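Side-chain contacts in squalene synthase HpnC (Alicyclobacillus acidocaldarius subsp. acidocaldarius, PDB 4HD1), which probably acts as a squalene synthase, a prenyl-joining transferase of the squalene/phytoene synthase family in isoprenoid biosynthesis: residues G5-V9 with E10-D14; L109-A112 with N113-Q117; G194-L197 with D198-R201. All blocks are in the same frame, centred on the assembly; numbering follows the deposited sequence.

Contact 1 (G5-V9 with E10-D14); sequences GSVPV and ELRGD
R12 reaches back from the start of helix 12-25 and takes hold of the carbonyl of V7 side-on, with two nitrogens on one oxygen. R12 NE gives the straighter hydrogen bond to V7 O, 3.0 Å at 158°, and R12 NH2 a second to V7 O at 3.2 Å. The oxygen lies in the guanidinium plane. The chain is extended from CG to NE, which gives an arginine the span to turn its edge to V7. Among backbone bonds, L11 N donates to P8 O at 2.8 Å, and R12 N makes a weak one to V9 O. The apolar contacts begin at the guanidinium, where V9 CG2, 3.5 Å from R12 NH2, and G5 CA flank opposite faces, both offset toward the rim. V7 and R12 run antiparallel past one another, with V7 CG1 3.8 Å from R12 CG and also against L11 CB. V7 is buried, packing on P42 and, with P8 and L11, on F94 of helix 87-99. The chemistry implies that one long cationic side chain, gripping a backbone oxygen twice and flanked on both faces, ties the N-terminal loop to the helix that follows.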
loop_
_atom_site.group_PDB
_atom_site.type_symbol
_atom_site.label_atom_id
_atom_site.label_comp_id
_atom_site.label_asym_id
_atom_site.label_seq_id
_atom_site.Cartn_x
_atom_site.Cartn_y
_atom_site.Cartn_z
ATOM N N GLY A 5 3.954 14.308 22.297
ATOM C CA GLY A 5 3.370 15.344 23.157
ATOM C C GLY A 5 1.999 15.872 22.746
ATOM O O GLY A 5 1.325 16.526 23.543
ATOM N N SER A 6 1.582 15.590 21.510
ATOM C CA SER A 6 0.295 16.071 20.984
ATOM C C SER A 6 -0.854 15.072 21.196
ATOM O O SER A 6 -1.995 15.326 20.809
ATOM C CB SER A 6 0.427 16.443 19.505
ATOM O OG SER A 6 0.615 15.286 18.714
ATOM N N VAL A 7 -0.530 13.946 21.827
ATOM C CA VAL A 7 -1.481 12.902 22.191
ATOM C C VAL A 7 -1.753 12.987 23.709
ATOM O O VAL A 7 -0.890 13.474 24.448
ATOM C CB VAL A 7 -0.915 11.530 21.737
ATOM C CG1 VAL A 7 -0.991 10.457 22.820
ATOM C CG2 VAL A 7 -1.579 11.088 20.440
ATOM N N PRO A 8 -2.952 12.553 24.178
ATOM C CA PRO A 8 -3.246 12.621 25.618
ATOM C C PRO A 8 -2.288 11.772 26.452
ATOM O O PRO A 8 -1.889 10.681 26.018
ATOM C CB PRO A 8 -4.672 12.063 25.722
ATOM C CG PRO A 8 -5.249 12.234 24.360
ATOM C CD PRO A 8 -4.096 12.008 23.425
ATOM N N VAL A 9 -1.937 12.284 27.633
ATOM C CA VAL A 9 -0.960 11.666 28.541
ATOM C C VAL A 9 -1.152 10.155 28.728
ATOM O O VAL A 9 -0.175 9.406 28.677
ATOM C CB VAL A 9 -0.920 12.394 29.920
ATOM C CG1 VAL A 9 -0.028 11.655 30.916
ATOM C CG2 VAL A 9 -0.453 13.840 29.761
ATOM N N GLU A 10 -2.399 9.713 28.919
ATOM C CA GLU A 10 -2.696 8.291 29.170
ATOM C C GLU A 10 -2.367 7.419 27.977
ATOM O O GLU A 10 -2.121 6.228 28.137
ATOM C CB GLU A 10 -4.166 8.050 29.536
ATOM C CG GLU A 10 -4.862 9.188 30.261
ATOM C CD GLU A 10 -5.320 10.287 29.317
ATOM O OE1 GLU A 10 -5.157 11.475 29.667
ATOM O OE2 GLU A 10 -5.834 9.959 28.225
ATOM N N LEU A 11 -2.375 8.006 26.782
ATOM C CA LEU A 11 -2.182 7.241 25.542
ATOM C C LEU A 11 -0.765 7.281 24.964
ATOM O O LEU A 11 -0.487 6.612 23.968
ATOM C CB LEU A 11 -3.203 7.674 24.478
ATOM C CG LEU A 11 -4.620 7.114 24.642
ATOM C CD1 LEU A 11 -5.648 7.973 23.920
ATOM C CD2 LEU A 11 -4.692 5.668 24.170
ATOM N N ARG A 12 0.127 8.046 25.583
ATOM C CA ARG A 12 1.478 8.224 25.039
ATOM C C ARG A 12 2.302 6.951 24.969
ATOM O O ARG A 12 3.085 6.771 24.027
ATOM C CB ARG A 12 2.236 9.310 25.793
ATOM C CG ARG A 12 1.848 10.681 25.298
ATOM C CD ARG A 12 2.467 11.785 26.107
ATOM N NE ARG A 12 1.576 12.927 26.053
ATOM C CZ ARG A 12 1.687 14.015 26.805
ATOM N NH1 ARG A 12 2.672 14.129 27.687
ATOM N NH2 ARG A 12 0.800 14.993 26.668
ATOM N N GLY A 13 2.124 6.071 25.954
ATOM C CA GLY A 13 2.778 4.770 25.947
ATOM C C GLY A 13 2.350 3.931 24.760
ATOM O O GLY A 13 3.192 3.377 24.050
ATOM N N ASP A 14 1.040 3.854 24.529
ATOM C CA ASP A 14 0.495 3.059 23.430
ATOM C C ASP A 14 0.938 3.577 22.065
ATOM O O ASP A 14 1.222 2.785 21.162
ATOM C CB ASP A 14 -1.025 3.028 23.508
ATOM C CG ASP A 14 -1.529 2.483 24.826
ATOM O OD1 ASP A 14 -0.756 1.794 25.532
ATOM O OD2 ASP A 14 -2.704 2.738 25.157
#

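Contact 2 (L109-A112 with N113-Q117); sequences LIEA and NRRDQ
E111 stands between two arginines of the next helical turn and gives each a different oxygen. Its CG is anti to the backbone N (chi1 176°), and the chain then bends at chi2 (73°), which turns OE1 to R114 and OE2 to R115. The E111 and R114 side chains are nearly perpendicular, their flat groups 51° apart. R114 NH1 still lies close to the C-O axis of E111 OE1, and their salt bridge of 3.1 Å enters at the guanidinium edge. R115 comes across at a slant: its bent chain brings NH1 to 3.6 Å from E111 OE2, a long salt bridge. I110 runs beside R114 in the same direction and sets CG2 over one guanidinium face, 3.5 Å from R114 NH2; a branched aliphatic suits this place because it packs on the flat cation without competing for its N-H groups. R114 NH2 also forms salt bridges with E73 and D70, and R115 pairs with D130 and makes a cation-pi contact with Y134. N113 OD1 is met in its carbonyl plane by Q117 NE2 at 3.0 Å and also accepts from R65. The small A112 lets Y134 and S135 of helix 125-135 come up against it. Acidic and basic side chains three and four residues apart, as here, form the salt-bridge network characteristic of an alpha-helix, in this case one packed inside an all-helical fold.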
loop_
_atom_site.group_PDB
_atom_site.type_symbol
_atom_site.label_atom_id
_atom_site.label_comp_id
_atom_site.label_asym_id
_atom_site.label_seq_id
_atom_site.Cartn_x
_atom_site.Cartn_y
_atom_site.Cartn_z
ATOM N N LEU A 109 -7.369 -3.947 3.851
ATOM C CA LEU A 109 -5.967 -4.291 4.056
ATOM C C LEU A 109 -5.820 -5.696 4.618
ATOM O O LEU A 109 -4.867 -6.403 4.277
ATOM C CB LEU A 109 -5.296 -3.279 4.981
ATOM C CG LEU A 109 -4.992 -1.954 4.293
ATOM C CD1 LEU A 109 -4.787 -0.861 5.330
ATOM C CD2 LEU A 109 -3.791 -2.088 3.359
ATOM N N ILE A 110 -6.765 -6.077 5.481
ATOM C CA ILE A 110 -6.848 -7.429 6.040
ATOM C C ILE A 110 -7.169 -8.423 4.925
ATOM O O ILE A 110 -6.528 -9.467 4.813
ATOM C CB ILE A 110 -7.892 -7.512 7.186
ATOM C CG1 ILE A 110 -7.340 -6.831 8.445
ATOM C CG2 ILE A 110 -8.282 -8.959 7.484
ATOM C CD1 ILE A 110 -8.346 -6.661 9.563
ATOM N N GLU A 111 -8.150 -8.069 4.098
ATOM C CA GLU A 111 -8.554 -8.871 2.945
ATOM C C GLU A 111 -7.435 -9.013 1.907
ATOM O O GLU A 111 -7.336 -10.048 1.259
ATOM C CB GLU A 111 -9.830 -8.290 2.315
ATOM C CG GLU A 111 -10.325 -8.975 1.042
ATOM C CD GLU A 111 -10.950 -10.343 1.277
ATOM O OE1 GLU A 111 -11.039 -10.789 2.446
ATOM O OE2 GLU A 111 -11.355 -10.980 0.278
ATOM N N ALA A 112 -6.590 -7.990 1.770
ATOM C CA ALA A 112 -5.459 -8.033 0.835
ATOM C C ALA A 112 -4.559 -9.237 1.095
ATOM O O ALA A 112 -4.086 -9.882 0.161
ATOM C CB ALA A 112 -4.650 -6.748 0.904
ATOM N N ASN A 113 -4.335 -9.524 2.373
ATOM C CA ASN A 113 -3.564 -10.683 2.799
ATOM C C ASN A 113 -4.230 -12.003 2.365
ATOM O O ASN A 113 -3.548 -12.919 1.901
ATOM C CB ASN A 113 -3.352 -10.628 4.318
ATOM C CG ASN A 113 -2.384 -11.681 4.822
ATOM O OD1 ASN A 113 -2.656 -12.882 4.764
ATOM N ND2 ASN A 113 -1.252 -11.230 5.347
ATOM N N ARG A 114 -5.555 -12.087 2.496
ATOM C CA ARG A 114 -6.308 -13.262 2.034
ATOM C C ARG A 114 -6.245 -13.403 0.513
ATOM O O ARG A 114 -6.198 -14.522 0.001
ATOM C CB ARG A 114 -7.771 -13.211 2.480
ATOM C CG ARG A 114 -7.978 -13.110 3.982
ATOM C CD ARG A 114 -9.453 -13.213 4.345
ATOM N NE ARG A 114 -9.683 -12.990 5.773
ATOM C CZ ARG A 114 -10.233 -11.890 6.288
ATOM N NH1 ARG A 114 -10.628 -10.891 5.501
ATOM N NH2 ARG A 114 -10.394 -11.790 7.601
ATOM N N ARG A 115 -6.249 -12.273 -0.201
ATOM C CA ARG A 115 -6.141 -12.272 -1.665
ATOM C C ARG A 115 -4.779 -12.796 -2.101
ATOM O O ARG A 115 -4.681 -13.551 -3.064
ATOM C CB ARG A 115 -6.362 -10.873 -2.256
ATOM C CG ARG A 115 -7.582 -10.140 -1.730
ATOM C CD ARG A 115 -8.869 -10.634 -2.351
ATOM N NE ARG A 115 -9.176 -9.865 -3.551
ATOM C CZ ARG A 115 -10.399 -9.481 -3.893
ATOM N NH1 ARG A 115 -11.437 -9.783 -3.124
ATOM N NH2 ARG A 115 -10.581 -8.785 -4.999
ATOM N N ASP A 116 -3.736 -12.393 -1.377
ATOM C CA ASP A 116 -2.373 -12.839 -1.653
ATOM C C ASP A 116 -2.204 -14.339 -1.395
ATOM O O ASP A 116 -1.405 -14.987 -2.063
ATOM C CB ASP A 116 -1.372 -12.035 -0.819
ATOM C CG ASP A 116 -0.177 -11.538 -1.633
ATOM O OD1 ASP A 116 -0.344 -11.128 -2.805
ATOM O OD2 ASP A 116 0.942 -11.530 -1.080
ATOM N N GLN A 117 -2.954 -14.887 -0.436
ATOM C CA GLN A 117 -2.925 -16.326 -0.142
ATOM C C GLN A 117 -3.420 -17.152 -1.321
ATOM O O GLN A 117 -2.859 -18.204 -1.631
ATOM C CB GLN A 117 -3.793 -16.664 1.074
ATOM C CG GLN A 117 -3.148 -16.411 2.427
ATOM C CD GLN A 117 -4.147 -16.488 3.576
ATOM O OE1 GLN A 117 -4.816 -17.504 3.775
ATOM N NE2 GLN A 117 -4.247 -15.405 4.342
#

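Contact 3 (G194-L197 with D198-R201); sequences GATL and DDIR
T196 and D199 are joined across the first turn of helix 197-201, just beyond the Schellman motif that ends helix 187-191. T196 N donates a nearly straight hydrogen bond (165°) to D199 OD2 at 3.0 Å, meeting that oxygen on its anti side and 34° out of the carboxylate plane. The return bond is weak: D199 N to T196 O, 3.2 Å. An aspartate suits this position because its short chain, with CG beside its own backbone N (chi1 -70°), can reach back to the amide that precedes the helix; A195 CB lies 3.4 Å from D199 OD2. The other oxygen, D199 OD1, forms a salt bridge with R204, so each oxygen has its own partner. With a leucine in place of D199, T196 N and the R204 guanidinium would probably both lose their acceptor, leaving the turn less firmly fixed. Further out, G194 supplies the positive phi of the Schellman motif, in which A195 N and G194 N turn back to L190 O and E191 O. Apolar L197 and I200 pack on L190 of helix 187-191 and on I183 of a loop. R201, which is exposed, slants across L197: R201 N donates to L197 O at 3.0 Å, while R201 NH1 stands 3.4 Å from L197 CB and makes a long salt bridge, 3.8 Å, to D198 OD2.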
loop_
_atom_site.group_PDB
_atom_site.type_symbol
_atom_site.label_atom_id
_atom_site.label_comp_id
_atom_site.label_asym_id
_atom_site.label_seq_id
_atom_site.Cartn_x
_atom_site.Cartn_y
_atom_site.Cartn_z
ATOM N N GLY A 194 2.316 -12.174 -27.689
ATOM C CA GLY A 194 2.853 -13.492 -28.020
ATOM C C GLY A 194 3.844 -14.057 -27.019
ATOM O O GLY A 194 4.651 -14.917 -27.359
ATOM N N ALA A 195 3.792 -13.565 -25.782
ATOM C CA ALA A 195 4.618 -14.108 -24.710
ATOM C C ALA A 195 3.750 -14.913 -23.746
ATOM O O ALA A 195 2.520 -14.870 -23.826
ATOM C CB ALA A 195 5.347 -12.990 -23.979
ATOM N N THR A 196 4.393 -15.658 -22.846
ATOM C CA THR A 196 3.682 -16.457 -21.852
ATOM C C THR A 196 4.332 -16.302 -20.485
ATOM O O THR A 196 5.408 -15.713 -20.367
ATOM C CB THR A 196 3.695 -17.949 -22.217
ATOM O OG1 THR A 196 5.040 -18.351 -22.503
ATOM C CG2 THR A 196 2.801 -18.227 -23.424
ATOM N N LEU A 197 3.678 -16.842 -19.457
ATOM C CA LEU A 197 4.228 -16.839 -18.103
ATOM C C LEU A 197 5.523 -17.655 -18.009
ATOM O O LEU A 197 6.363 -17.393 -17.143
ATOM C CB LEU A 197 3.195 -17.360 -17.099
ATOM C CG LEU A 197 1.926 -16.537 -16.814
ATOM C CD1 LEU A 197 0.934 -17.412 -16.066
ATOM C CD2 LEU A 197 2.213 -15.269 -16.020
ATOM N N ASP A 198 5.676 -18.632 -18.906
ATOM C CA ASP A 198 6.896 -19.443 -18.994
ATOM C C ASP A 198 8.141 -18.607 -19.277
ATOM O O ASP A 198 9.216 -18.900 -18.755
ATOM C CB ASP A 198 6.750 -20.548 -20.050
ATOM C CG ASP A 198 6.323 -21.880 -19.452
ATOM O OD1 ASP A 198 5.876 -22.759 -20.223
ATOM O OD2 ASP A 198 6.440 -22.061 -18.220
ATOM N N ASP A 199 7.987 -17.572 -20.104
ATOM C CA ASP A 199 9.064 -16.620 -20.372
ATOM C C ASP A 199 9.545 -15.963 -19.079
ATOM O O ASP A 199 10.749 -15.826 -18.855
ATOM C CB ASP A 199 8.606 -15.543 -21.361
ATOM C CG ASP A 199 8.403 -16.077 -22.769
ATOM O OD1 ASP A 199 9.262 -16.852 -23.252
ATOM O OD2 ASP A 199 7.389 -15.699 -23.401
ATOM N N ILE A 200 8.588 -15.568 -18.237
ATOM C CA ILE A 200 8.872 -14.931 -16.952
ATOM C C ILE A 200 9.576 -15.916 -16.016
ATOM O O ILE A 200 10.561 -15.564 -15.361
ATOM C CB ILE A 200 7.581 -14.373 -16.286
ATOM C CG1 ILE A 200 6.863 -13.358 -17.198
ATOM C CG2 ILE A 200 7.869 -13.783 -14.909
ATOM C CD1 ILE A 200 7.672 -12.125 -17.570
ATOM N N ARG A 201 9.069 -17.146 -15.969
ATOM C CA ARG A 201 9.662 -18.204 -15.150
ATOM C C ARG A 201 11.098 -18.510 -15.601
ATOM O O ARG A 201 11.999 -18.660 -14.770
ATOM C CB ARG A 201 8.782 -19.474 -15.164
ATOM C CG ARG A 201 7.399 -19.272 -14.533
ATOM C CD ARG A 201 6.585 -20.566 -14.495
ATOM N NE ARG A 201 5.275 -20.352 -13.858
ATOM C CZ ARG A 201 4.107 -20.270 -14.505
ATOM N NH1 ARG A 201 4.059 -20.411 -15.831
ATOM N NH2 ARG A 201 2.981 -20.065 -13.818
#

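How the contacts relate
The three contacts follow one another along the chain and touch nowhere. Contacts 1 and 3 are peripheral, each centred 27 Å from the centre of the folded chain and on opposite sides of it, 53 Å apart between centres. Contact 2 lies nearest that centre, 12 Å away. Its own centre is 31 Å from that of contact 1 and 26 Å from that of contact 3, with nearest atoms about 17 Å and 14 Å away. Contacts 1 and 3 join a loop to the helix it leads into, whereas contact 2 lies within one helix. There N113 bonds weakly to L57 O, in an aspartate-rich D-D-L-G-D stretch resembling the family's first metal-binding motif, consistent with contact 2 lying beside the active-site cavity.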